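Local coordinates for protein PilX (Neisseria meningitidis, PDB 2OPE) that serves as a minor type IV pilin of the meningococcus, linked to bacterial aggregation and adhesion and able to modulate the virulence properties of the pili, at residues S10-E15 / E57-S62; N21-F26 / R72-V77; V77-T82 / T87-M92; Y99-R102 / S106-A109. One frame throughout, in Å; residues are numbered along the deposited sequence.

How the contacts relate
The four contacts sample a pilin fold in which helix 5-28 lies across one antiparallel sheet. Strands 59-65, 74-80, 89-93 and 98-101 are successive neighbours in that sheet. Contacts 1 and 2 share the helix, which meets strand 59-65 and strand 74-80 in turn; their centres lie about 15 Å apart and their segments alternate along the chain. Contact 3 is the hairpin pairing of strands 74-80 and 89-93. It shares Val77 with contact 2, across about 17 Å between centres. Its centre is about 7 Å from those of contacts 1 and 4. Contact 4 comes last and joins strand 98-101 to helix 104-109. Together they join helices 5-28 and 104-109 to the sheet in one compact domain.

Contact 1 (S10-E15 / E57-S62); sequences SQLYTE and EKYNVS
Leu12 on the long helix and Tyr59 at the start of strand 59-65 are the closest backbone pair, with 7.7 Å between their CA atoms. Leu12 reaches across this gap, and its two methyl groups meet different partners. CD2 lies over one face of the Tyr59 ring in a CH-pi contact. Leu12 CD2 sits 3.8 Å from the centroid of the Tyr59 ring and 24° off the ring normal, so it is shifted toward the rim. The closest ring atom is Tyr59 CD2, 3.5 Å from Leu12 CD2. The other methyl, Leu12 CD1, turns to the stem of the tyrosine and to the next inward residue of the strand. Leu12 CD1 is 3.8 Å from Tyr59 CB and also 3.8 Å from Val61 CG2. An extended first torsion sends the leucine branch off the helix toward the strand, with CG opposite the backbone N (chi1 177°). Val90 of strand 89-93 and Ile55 also touch Leu12. Tyr8 and Tyr86 pack on Tyr59, while Met16 and Met51 pack on Val61. This is the helix-on-sheet layer of the pilin head. No hydrogen bond crosses between the two segments. The contact therefore rests on apolar burial and the methyl-on-ring fit, while the strand backbone pairs with strand 74-80 on one side.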
loop_
_atom_site.group_PDB
_atom_site.type_symbol
_atom_site.label_atom_id
_atom_site.label_comp_id
_atom_site.label_asym_id
_atom_site.label_seq_id
_atom_site.Cartn_x
_atom_site.Cartn_y
_atom_site.Cartn_z
ATOM N N SER A 10 4.305 11.858 0.630
ATOM C CA SER A 10 5.127 11.477 1.775
ATOM C C SER A 10 4.262 10.988 2.927
ATOM O O SER A 10 4.494 9.909 3.469
ATOM C CB SER A 10 6.047 12.607 2.226
ATOM O OG SER A 10 7.010 12.918 1.223
ATOM N N GLN A 11 3.253 11.755 3.312
ATOM C CA GLN A 11 2.427 11.304 4.430
ATOM C C GLN A 11 1.768 9.970 4.112
ATOM O O GLN A 11 1.648 9.131 4.982
ATOM C CB GLN A 11 1.380 12.354 4.816
ATOM C CG GLN A 11 1.978 13.741 5.013
ATOM C CD GLN A 11 0.951 14.756 5.474
ATOM O OE1 GLN A 11 0.020 14.426 6.230
ATOM N NE2 GLN A 11 1.108 15.988 5.029
ATOM N N LEU A 12 1.304 9.792 2.878
ATOM C CA LEU A 12 0.732 8.499 2.431
ATOM C C LEU A 12 1.788 7.406 2.625
ATOM O O LEU A 12 1.493 6.296 3.105
ATOM C CB LEU A 12 0.313 8.573 0.956
ATOM C CG LEU A 12 -0.228 7.305 0.306
ATOM C CD1 LEU A 12 -1.543 6.875 0.994
ATOM C CD2 LEU A 12 -0.409 7.470 -1.204
ATOM N N TYR A 13 3.037 7.724 2.305
ATOM C CA TYR A 13 4.054 6.715 2.417
ATOM C C TYR A 13 4.121 6.281 3.889
ATOM O O TYR A 13 4.013 5.076 4.208
ATOM C CB TYR A 13 5.409 7.202 1.886
ATOM C CG TYR A 13 6.453 6.130 2.084
ATOM C CD1 TYR A 13 6.668 5.164 1.113
ATOM C CD2 TYR A 13 7.174 6.034 3.287
ATOM C CE1 TYR A 13 7.587 4.159 1.321
ATOM C CE2 TYR A 13 8.058 5.033 3.487
ATOM C CZ TYR A 13 8.268 4.096 2.516
ATOM O OH TYR A 13 9.200 3.082 2.719
ATOM N N THR A 14 4.237 7.267 4.772
ATOM C CA THR A 14 4.322 7.067 6.208
ATOM C C THR A 14 3.081 6.390 6.807
ATOM O O THR A 14 3.196 5.618 7.744
ATOM C CB THR A 14 4.619 8.420 6.909
ATOM O OG1 THR A 14 5.869 8.886 6.418
ATOM C CG2 THR A 14 4.714 8.295 8.450
ATOM N N GLU A 15 1.906 6.654 6.256
ATOM C CA GLU A 15 0.705 5.971 6.743
ATOM C C GLU A 15 0.795 4.505 6.353
ATOM O O GLU A 15 0.388 3.615 7.115
ATOM C CB GLU A 15 -0.575 6.585 6.155
ATOM C CG GLU A 15 -0.869 7.973 6.680
ATOM C CD GLU A 15 -1.702 7.985 7.936
ATOM O OE1 GLU A 15 -2.042 6.929 8.456
ATOM O OE2 GLU A 15 -2.050 9.058 8.404
ATOM N N GLU A 57 -8.958 11.621 2.735
ATOM C CA GLU A 57 -9.734 12.382 1.779
ATOM C C GLU A 57 -9.226 12.196 0.352
ATOM O O GLU A 57 -9.994 12.300 -0.614
ATOM C CB GLU A 57 -9.563 13.855 2.099
ATOM C CG GLU A 57 -10.704 14.484 2.799
ATOM C CD GLU A 57 -10.422 15.938 3.091
ATOM O OE1 GLU A 57 -11.267 16.582 3.757
ATOM O OE2 GLU A 57 -9.341 16.424 2.666
ATOM N N LYS A 58 -7.922 11.969 0.224
ATOM C CA LYS A 58 -7.266 12.058 -1.075
ATOM C C LYS A 58 -6.831 10.738 -1.696
ATOM O O LYS A 58 -6.688 10.666 -2.918
ATOM C CB LYS A 58 -6.047 12.967 -0.969
ATOM C CG LYS A 58 -6.378 14.337 -0.485
ATOM C CD LYS A 58 -5.159 15.134 -0.045
ATOM C CE LYS A 58 -5.620 16.471 0.523
ATOM N NZ LYS A 58 -6.409 17.307 -0.479
ATOM N N TYR A 59 -6.602 9.716 -0.856
ATOM C CA TYR A 59 -6.027 8.444 -1.286
ATOM C C TYR A 59 -6.843 7.239 -0.872
ATOM O O TYR A 59 -7.470 7.261 0.172
ATOM C CB TYR A 59 -4.635 8.291 -0.702
ATOM C CG TYR A 59 -3.722 9.341 -1.196
ATOM C CD1 TYR A 59 -3.420 10.472 -0.415
ATOM C CD2 TYR A 59 -3.153 9.236 -2.452
ATOM C CE1 TYR A 59 -2.567 11.455 -0.868
ATOM C CE2 TYR A 59 -2.308 10.210 -2.910
ATOM C CZ TYR A 59 -2.025 11.324 -2.115
ATOM O OH TYR A 59 -1.173 12.277 -2.616
ATOM N N ASN A 60 -6.824 6.194 -1.705
ATOM C CA ASN A 60 -7.268 4.846 -1.294
ATOM C C ASN A 60 -6.101 3.868 -1.079
ATOM O O ASN A 60 -5.162 3.828 -1.854
ATOM C CB ASN A 60 -8.274 4.277 -2.283
ATOM C CG ASN A 60 -9.575 5.071 -2.303
ATOM O OD1 ASN A 60 -10.137 5.411 -1.259
ATOM N ND2 ASN A 60 -10.021 5.420 -3.482
ATOM N N VAL A 61 -6.144 3.103 0.001
ATOM C CA VAL A 61 -5.120 2.098 0.228
ATOM C C VAL A 61 -5.717 0.674 0.131
ATOM O O VAL A 61 -6.797 0.390 0.673
ATOM C CB VAL A 61 -4.370 2.382 1.566
ATOM C CG1 VAL A 61 -3.419 1.269 1.910
ATOM C CG2 VAL A 61 -3.615 3.701 1.457
ATOM N N SER A 62 -5.040 -0.221 -0.598
ATOM C CA SER A 62 -5.560 -1.592 -0.740
ATOM C C SER A 62 -4.396 -2.566 -0.629
ATOM O O SER A 62 -3.261 -2.140 -0.814
ATOM C CB SER A 62 -6.294 -1.744 -2.069
ATOM O OG SER A 62 -5.467 -1.265 -3.130
#

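Contact 2 (N21-F26 / R72-V77); sequences NISKQF and RAYSLV
The Tyr74 hydroxyl reaches the long helix and is held there by a hydrogen bond to Asn20 OD1, while Ser23 packs against it from the next turn. Ser23 CB lies 3.2 Å from Tyr74 OH, a close approach of carbon to oxygen. Ser23 OG is 4.1 Å from Tyr74 OH and makes no bond to it. Instead it is hydrogen-bonded to Ile19 O, one turn back in its own helix. The serine thus turns its CB to the tyrosine and keeps its hydroxyl on the helix backbone. The backbone of the helix comes near too, with Lys24 N 4.1 Å from Tyr74 OH. Tyr74 spans the gap because its ring is set between the backbone N and the carbonyl carbon (chi1 61°), which carries it from the strand toward the helix. Leu42 of helix 35-48 touches both Ser23 and Tyr74. Leu28 packs on the tyrosine from the helix side, and Val63 and Phe65 from the neighbouring strand. The hydroxyl is bonded to Asn20, while apolar residues pack round the ring. Tyr74 thus joins strand 74-80 to the later part of helix 5-28. Such packing of a long N-terminal helix on an antiparallel sheet is typical of the type IV pilin head.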
loop_
_atom_site.group_PDB
_atom_site.type_symbol
_atom_site.label_atom_id
_atom_site.label_comp_id
_atom_site.label_asym_id
_atom_site.label_seq_id
_atom_site.Cartn_x
_atom_site.Cartn_y
_atom_site.Cartn_z
ATOM N N ASN A 21 3.168 -2.177 9.293
ATOM C CA ASN A 21 3.748 -2.664 10.534
ATOM C C ASN A 21 2.700 -3.335 11.435
ATOM O O ASN A 21 2.984 -4.339 12.085
ATOM C CB ASN A 21 4.490 -1.543 11.272
ATOM C CG ASN A 21 5.799 -1.230 10.640
ATOM O OD1 ASN A 21 6.336 -2.057 9.917
ATOM N ND2 ASN A 21 6.357 -0.055 10.927
ATOM N N ILE A 22 1.496 -2.782 11.468
ATOM C CA ILE A 22 0.436 -3.404 12.217
ATOM C C ILE A 22 -0.032 -4.713 11.570
ATOM O O ILE A 22 -0.406 -5.636 12.276
ATOM C CB ILE A 22 -0.755 -2.476 12.295
ATOM C CG1 ILE A 22 -0.395 -1.201 13.086
ATOM C CG2 ILE A 22 -1.992 -3.202 12.908
ATOM C CD1 ILE A 22 -1.598 -0.291 13.226
ATOM N N SER A 23 -0.084 -4.757 10.230
ATOM C CA SER A 23 -0.402 -5.962 9.528
ATOM C C SER A 23 0.583 -7.073 9.858
ATOM O O SER A 23 0.196 -8.210 10.116
ATOM C CB SER A 23 -0.419 -5.714 8.006
ATOM O OG SER A 23 -1.450 -4.770 7.671
ATOM N N LYS A 24 1.863 -6.746 9.825
ATOM C CA LYS A 24 2.887 -7.745 10.044
ATOM C C LYS A 24 2.824 -8.289 11.496
ATOM O O LYS A 24 2.873 -9.482 11.734
ATOM C CB LYS A 24 4.238 -7.113 9.714
ATOM C CG LYS A 24 5.472 -7.705 10.416
ATOM C CD LYS A 24 6.782 -7.013 9.976
ATOM C CE LYS A 24 8.081 -7.845 10.327
ATOM N NZ LYS A 24 9.309 -7.354 9.557
ATOM N N GLN A 25 2.673 -7.393 12.462
ATOM C CA GLN A 25 2.912 -7.723 13.867
ATOM C C GLN A 25 1.621 -8.229 14.544
ATOM O O GLN A 25 1.686 -8.921 15.540
ATOM C CB GLN A 25 3.397 -6.472 14.598
ATOM C CG GLN A 25 4.728 -5.958 14.115
ATOM C CD GLN A 25 5.871 -7.002 14.260
ATOM O OE1 GLN A 25 5.899 -7.818 15.185
ATOM N NE2 GLN A 25 6.783 -6.978 13.324
ATOM N N PHE A 26 0.461 -7.850 13.996
ATOM C CA PHE A 26 -0.808 -8.260 14.551
ATOM C C PHE A 26 -1.557 -9.230 13.652
ATOM O O PHE A 26 -2.402 -9.956 14.130
ATOM C CB PHE A 26 -1.695 -7.036 14.928
ATOM C CG PHE A 26 -1.124 -6.241 16.098
ATOM C CD1 PHE A 26 -1.452 -6.568 17.420
ATOM C CD2 PHE A 26 -0.206 -5.222 15.893
ATOM C CE1 PHE A 26 -0.910 -5.869 18.478
ATOM C CE2 PHE A 26 0.324 -4.512 16.970
ATOM C CZ PHE A 26 -0.035 -4.823 18.237
ATOM N N ARG A 72 1.174 -13.981 3.439
ATOM C CA ARG A 72 2.213 -13.193 4.097
ATOM C C ARG A 72 3.051 -12.426 3.102
ATOM O O ARG A 72 3.695 -11.430 3.477
ATOM C CB ARG A 72 3.098 -14.081 4.969
ATOM C CG ARG A 72 2.326 -14.674 6.176
ATOM C CD ARG A 72 3.188 -15.568 7.063
ATOM N NE ARG A 72 2.510 -15.731 8.340
ATOM C CZ ARG A 72 1.575 -16.634 8.545
ATOM N NH1 ARG A 72 0.966 -16.712 9.711
ATOM N NH2 ARG A 72 1.243 -17.452 7.571
ATOM N N ALA A 73 3.075 -12.900 1.845
ATOM C CA ALA A 73 3.619 -12.131 0.712
ATOM C C ALA A 73 2.500 -11.313 0.103
ATOM O O ALA A 73 1.726 -11.829 -0.711
ATOM C CB ALA A 73 4.174 -13.028 -0.323
ATOM N N TYR A 74 2.379 -10.059 0.510
ATOM C CA TYR A 74 1.378 -9.164 -0.083
ATOM C C TYR A 74 2.096 -7.836 -0.344
ATOM O O TYR A 74 3.220 -7.623 0.097
ATOM C CB TYR A 74 0.152 -8.949 0.835
ATOM C CG TYR A 74 0.539 -8.299 2.191
ATOM C CD1 TYR A 74 0.790 -6.920 2.271
ATOM C CD2 TYR A 74 0.714 -9.070 3.351
ATOM C CE1 TYR A 74 1.165 -6.317 3.450
ATOM C CE2 TYR A 74 1.096 -8.460 4.556
ATOM C CZ TYR A 74 1.332 -7.064 4.593
ATOM O OH TYR A 74 1.775 -6.416 5.734
ATOM N N SER A 75 1.427 -6.953 -1.056
ATOM C CA SER A 75 1.860 -5.583 -1.190
ATOM C C SER A 75 0.694 -4.626 -0.916
ATOM O O SER A 75 -0.482 -4.989 -1.036
ATOM C CB SER A 75 2.407 -5.367 -2.579
ATOM O OG SER A 75 1.428 -5.654 -3.507
ATOM N N LEU A 76 1.035 -3.413 -0.518
ATOM C CA LEU A 76 0.065 -2.379 -0.332
ATOM C C LEU A 76 0.205 -1.399 -1.472
ATOM O O LEU A 76 1.305 -1.006 -1.831
ATOM C CB LEU A 76 0.304 -1.665 0.998
ATOM C CG LEU A 76 0.242 -2.490 2.275
ATOM C CD1 LEU A 76 0.723 -1.638 3.501
ATOM C CD2 LEU A 76 -1.168 -2.996 2.480
ATOM N N VAL A 77 -0.923 -0.988 -2.031
ATOM C CA VAL A 77 -0.954 0.031 -3.080
ATOM C C VAL A 77 -1.669 1.301 -2.544
ATOM O O VAL A 77 -2.730 1.234 -1.954
ATOM C CB VAL A 77 -1.660 -0.563 -4.340
ATOM C CG1 VAL A 77 -1.885 0.443 -5.404
ATOM C CG2 VAL A 77 -0.857 -1.742 -4.888
#

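Contact 3 (V77-T82 / T87-M92); sequences VGVPKT and TLSVWM
Ser89 turns its side chain toward the opposite strand, where Gly78, Val79 and Pro80 receive it. Ser89 CB sits 3.2 Å from Gly78 O, and Ser89 OG lies 3.3 Å from Pro80 CD. Val79 CG1 packs beside the same serine. The hydroxyl is placed by a torsion that sets OG opposite the carbonyl carbon (chi1 -53°). From there Ser89 OG donates to Thr87 O at 2.8 Å, which links the first strand residue to the loop just before it. Pro80 CG packs on the backbone there, 3.4 Å from Leu88 O. Farther along, Val77 and Trp91 form a non-hydrogen-bonded pair on one face of the sheet. Val77 CG2 meets Trp91 CB at 4.3 Å, but the indole leads away, where its NE1 is hydrogen-bonded to Leu111 O. Val90 points to the other face, toward Met16 of the long helix, across from Gly78. This last pair carries both hydrogen bonds between segments 77-82 and 87-92. Gly78 N to Val90 O is 2.7 Å and nearly straight at 170°, and Val90 N to Gly78 O is 3.0 Å. These two backbone bonds hold this part of the hairpin, and the side chains around them meet mostly through carbon.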
loop_
_atom_site.group_PDB
_atom_site.type_symbol
_atom_site.label_atom_id
_atom_site.label_comp_id
_atom_site.label_asym_id
_atom_site.label_seq_id
_atom_site.Cartn_x
_atom_site.Cartn_y
_atom_site.Cartn_z
ATOM N N VAL A 77 -0.923 -0.988 -2.031
ATOM C CA VAL A 77 -0.954 0.031 -3.080
ATOM C C VAL A 77 -1.669 1.301 -2.544
ATOM O O VAL A 77 -2.730 1.234 -1.954
ATOM C CB VAL A 77 -1.660 -0.563 -4.340
ATOM C CG1 VAL A 77 -1.885 0.443 -5.404
ATOM C CG2 VAL A 77 -0.857 -1.742 -4.888
ATOM N N GLY A 78 -1.058 2.470 -2.690
ATOM C CA GLY A 78 -1.714 3.688 -2.213
ATOM C C GLY A 78 -1.906 4.556 -3.445
ATOM O O GLY A 78 -0.936 4.907 -4.108
ATOM N N VAL A 79 -3.144 4.888 -3.804
ATOM C CA VAL A 79 -3.316 5.723 -4.997
ATOM C C VAL A 79 -4.351 6.792 -4.759
ATOM O O VAL A 79 -5.215 6.663 -3.868
ATOM C CB VAL A 79 -3.668 4.879 -6.255
ATOM C CG1 VAL A 79 -2.542 3.881 -6.531
ATOM C CG2 VAL A 79 -5.087 4.182 -6.135
ATOM N N PRO A 80 -4.258 7.879 -5.526
ATOM C CA PRO A 80 -5.169 8.989 -5.336
ATOM C C PRO A 80 -6.603 8.578 -5.693
ATOM O O PRO A 80 -6.785 7.773 -6.593
ATOM C CB PRO A 80 -4.645 10.025 -6.338
ATOM C CG PRO A 80 -3.233 9.609 -6.620
ATOM C CD PRO A 80 -3.234 8.158 -6.551
ATOM N N LYS A 81 -7.588 9.108 -4.973
ATOM C CA LYS A 81 -8.997 8.954 -5.323
ATOM C C LYS A 81 -9.293 9.446 -6.748
ATOM O O LYS A 81 -8.712 10.433 -7.212
ATOM C CB LYS A 81 -9.874 9.728 -4.333
ATOM C CG LYS A 81 -10.220 8.908 -3.107
ATOM C CD LYS A 81 -10.528 9.756 -1.893
ATOM C CE LYS A 81 -11.360 8.982 -0.877
ATOM N NZ LYS A 81 -10.836 7.623 -0.690
ATOM N N THR A 82 -10.230 8.765 -7.403
ATOM C CA THR A 82 -10.582 9.004 -8.795
ATOM C C THR A 82 -11.067 10.425 -8.982
ATOM O O THR A 82 -11.977 10.869 -8.277
ATOM C CB THR A 82 -11.685 8.007 -9.276
ATOM O OG1 THR A 82 -11.089 6.722 -9.514
ATOM C CG2 THR A 82 -12.330 8.478 -10.570
ATOM N N THR A 87 -1.786 12.470 -8.900
ATOM C CA THR A 87 -1.163 11.334 -9.602
ATOM C C THR A 87 -0.160 10.487 -8.763
ATOM O O THR A 87 -0.105 9.246 -8.893
ATOM C CB THR A 87 -0.393 11.818 -10.854
ATOM O OG1 THR A 87 0.487 12.877 -10.463
ATOM C CG2 THR A 87 -1.354 12.326 -11.978
ATOM N N LEU A 88 0.634 11.167 -7.932
ATOM C CA LEU A 88 1.692 10.517 -7.192
ATOM C C LEU A 88 1.069 9.407 -6.378
ATOM O O LEU A 88 0.017 9.603 -5.761
ATOM C CB LEU A 88 2.433 11.505 -6.262
ATOM C CG LEU A 88 3.191 12.689 -6.891
ATOM C CD1 LEU A 88 3.929 13.542 -5.883
ATOM C CD2 LEU A 88 4.119 12.233 -8.023
ATOM N N SER A 89 1.758 8.269 -6.328
ATOM C CA SER A 89 1.247 7.108 -5.629
ATOM C C SER A 89 2.370 6.435 -4.841
ATOM O O SER A 89 3.500 6.925 -4.824
ATOM C CB SER A 89 0.592 6.152 -6.621
ATOM O OG SER A 89 -0.377 6.858 -7.398
ATOM N N VAL A 90 2.045 5.328 -4.165
ATOM C CA VAL A 90 3.015 4.561 -3.389
ATOM C C VAL A 90 2.637 3.087 -3.514
ATOM O O VAL A 90 1.428 2.770 -3.634
ATOM C CB VAL A 90 2.954 5.003 -1.913
ATOM C CG1 VAL A 90 3.709 4.084 -1.004
ATOM C CG2 VAL A 90 3.454 6.449 -1.772
ATOM N N TRP A 91 3.635 2.183 -3.521
ATOM C CA TRP A 91 3.343 0.787 -3.184
ATOM C C TRP A 91 4.423 0.247 -2.259
ATOM O O TRP A 91 5.513 0.819 -2.161
ATOM C CB TRP A 91 3.118 -0.117 -4.429
ATOM C CG TRP A 91 4.386 -0.478 -5.178
ATOM C CD1 TRP A 91 5.029 0.282 -6.119
ATOM C CD2 TRP A 91 5.180 -1.678 -5.017
ATOM N NE1 TRP A 91 6.163 -0.377 -6.569
ATOM C CE2 TRP A 91 6.292 -1.565 -5.888
ATOM C CE3 TRP A 91 5.084 -2.809 -4.189
ATOM C CZ2 TRP A 91 7.289 -2.557 -5.965
ATOM C CZ3 TRP A 91 6.055 -3.783 -4.285
ATOM C CH2 TRP A 91 7.148 -3.648 -5.160
ATOM N N MET A 92 4.126 -0.857 -1.580
ATOM C CA MET A 92 5.139 -1.541 -0.765
ATOM C C MET A 92 4.854 -3.043 -0.522
ATOM O O MET A 92 3.718 -3.534 -0.661
ATOM C CB MET A 92 5.417 -0.757 0.565
ATOM C CG MET A 92 4.174 -0.609 1.475
ATOM S SD MET A 92 4.343 0.381 2.978
ATOM C CE MET A 92 4.845 2.004 2.415
#

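Contact 4 (Y99-R102 / S106-A109); sequences YKCR and SARA
Cys101 holds its sulfur opposite its own carbonyl carbon and beside its backbone N (chi1 -54°), which brings SG against Ala107 of the short helix 104-109. Ser106 has a similar first torsion of -52°, which takes its OG to a hydrogen bond with Asp103 OD2 and leaves its CB to face the cysteine. The two CB atoms, Cys101 CB and Ser106 CB, are 4.2 Å apart. The sulfur itself rests on Ala107. Cys101 SG is 3.9 Å from Ala107 CA and 4.1 Å from Ala107 CB. The backbone is close as well, with Ala107 N 4.0 Å from Cys101 SG. Small residues on the helix allow this approach. The CA atoms of Cys101 and Ala107 are 6.0 Å apart, a close approach of the two backbones. The sulfur has a covalent partner in Cys120, on the strand next to strand 98-101. Ala107 also touches Val77 and Val79, so the helix also packs on strand 74-80. In type IV pilins a disulfide of this kind bounds the C-terminal D-region, and the helix here falls between its two cysteines. No hydrogen bond joins the two segments. The disulfide ties strand 98-101 to the outermost strand 120-122, and the same sulfur packs on the helix by van der Waals contact.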
loop_
_atom_site.group_PDB
_atom_site.type_symbol
_atom_site.label_atom_id
_atom_site.label_comp_id
_atom_site.label_asym_id
_atom_site.label_seq_id
_atom_site.Cartn_x
_atom_site.Cartn_y
_atom_site.Cartn_z
ATOM N N TYR A 99 8.045 2.205 -2.210
ATOM C CA TYR A 99 8.315 2.924 -3.465
ATOM C C TYR A 99 7.445 4.156 -3.609
ATOM O O TYR A 99 6.282 4.150 -3.245
ATOM C CB TYR A 99 8.122 1.986 -4.664
ATOM C CG TYR A 99 9.048 0.796 -4.633
ATOM C CD1 TYR A 99 8.748 -0.337 -3.868
ATOM C CD2 TYR A 99 10.234 0.791 -5.359
ATOM C CE1 TYR A 99 9.626 -1.411 -3.804
ATOM C CE2 TYR A 99 11.105 -0.285 -5.302
ATOM C CZ TYR A 99 10.787 -1.372 -4.546
ATOM O OH TYR A 99 11.638 -2.440 -4.524
ATOM N N LYS A 100 8.025 5.230 -4.120
ATOM C CA LYS A 100 7.262 6.428 -4.491
ATOM C C LYS A 100 7.050 6.398 -6.000
ATOM O O LYS A 100 8.012 6.288 -6.765
ATOM C CB LYS A 100 8.004 7.692 -4.087
ATOM C CG LYS A 100 7.983 8.072 -2.520
ATOM C CD LYS A 100 8.304 9.563 -2.399
ATOM C CE LYS A 100 8.645 10.083 -0.977
ATOM N NZ LYS A 100 8.001 9.174 -0.041
ATOM N N CYS A 101 5.801 6.497 -6.436
ATOM C CA CYS A 101 5.479 6.327 -7.859
ATOM C C CYS A 101 4.929 7.580 -8.441
ATOM O O CYS A 101 4.278 8.364 -7.732
ATOM C CB CYS A 101 4.464 5.221 -8.073
ATOM S SG CYS A 101 4.976 3.728 -7.347
ATOM N N ARG A 102 5.198 7.756 -9.741
ATOM C CA ARG A 102 4.846 8.996 -10.442
ATOM C C ARG A 102 3.405 8.967 -10.912
ATOM O O ARG A 102 2.850 10.018 -11.193
ATOM C CB ARG A 102 5.810 9.312 -11.589
ATOM C CG ARG A 102 7.258 9.684 -11.144
ATOM C CD ARG A 102 7.383 11.042 -10.412
ATOM N NE ARG A 102 6.979 12.163 -11.273
ATOM C CZ ARG A 102 6.924 13.450 -10.910
ATOM N NH1 ARG A 102 7.246 13.848 -9.683
ATOM N NH2 ARG A 102 6.536 14.356 -11.792
ATOM N N SER A 106 1.672 2.754 -12.304
ATOM C CA SER A 106 2.977 2.231 -11.851
ATOM C C SER A 106 2.916 1.603 -10.434
ATOM O O SER A 106 3.654 0.661 -10.126
ATOM C CB SER A 106 4.034 3.354 -11.824
ATOM O OG SER A 106 4.123 4.067 -13.049
ATOM N N ALA A 107 2.089 2.178 -9.553
ATOM C CA ALA A 107 1.847 1.580 -8.236
ATOM C C ALA A 107 1.086 0.250 -8.371
ATOM O O ALA A 107 1.453 -0.746 -7.743
ATOM C CB ALA A 107 1.084 2.548 -7.340
ATOM N N ARG A 108 0.044 0.208 -9.203
ATOM C CA ARG A 108 -0.695 -1.042 -9.369
ATOM C C ARG A 108 0.155 -2.099 -10.038
ATOM O O ARG A 108 -0.058 -3.303 -9.795
ATOM C CB ARG A 108 -1.997 -0.846 -10.138
ATOM C CG ARG A 108 -2.981 0.093 -9.424
ATOM C CD ARG A 108 -4.340 0.146 -10.138
ATOM N NE ARG A 108 -5.296 0.947 -9.361
ATOM C CZ ARG A 108 -5.883 0.554 -8.225
ATOM N NH1 ARG A 108 -5.629 -0.657 -7.668
ATOM N NH2 ARG A 108 -6.738 1.385 -7.637
ATOM N N ALA A 109 1.110 -1.652 -10.857
ATOM C CA ALA A 109 2.080 -2.556 -11.529
ATOM C C ALA A 109 3.340 -2.924 -10.670
ATOM O O ALA A 109 4.104 -3.858 -11.015
ATOM C CB ALA A 109 2.468 -2.031 -12.905
#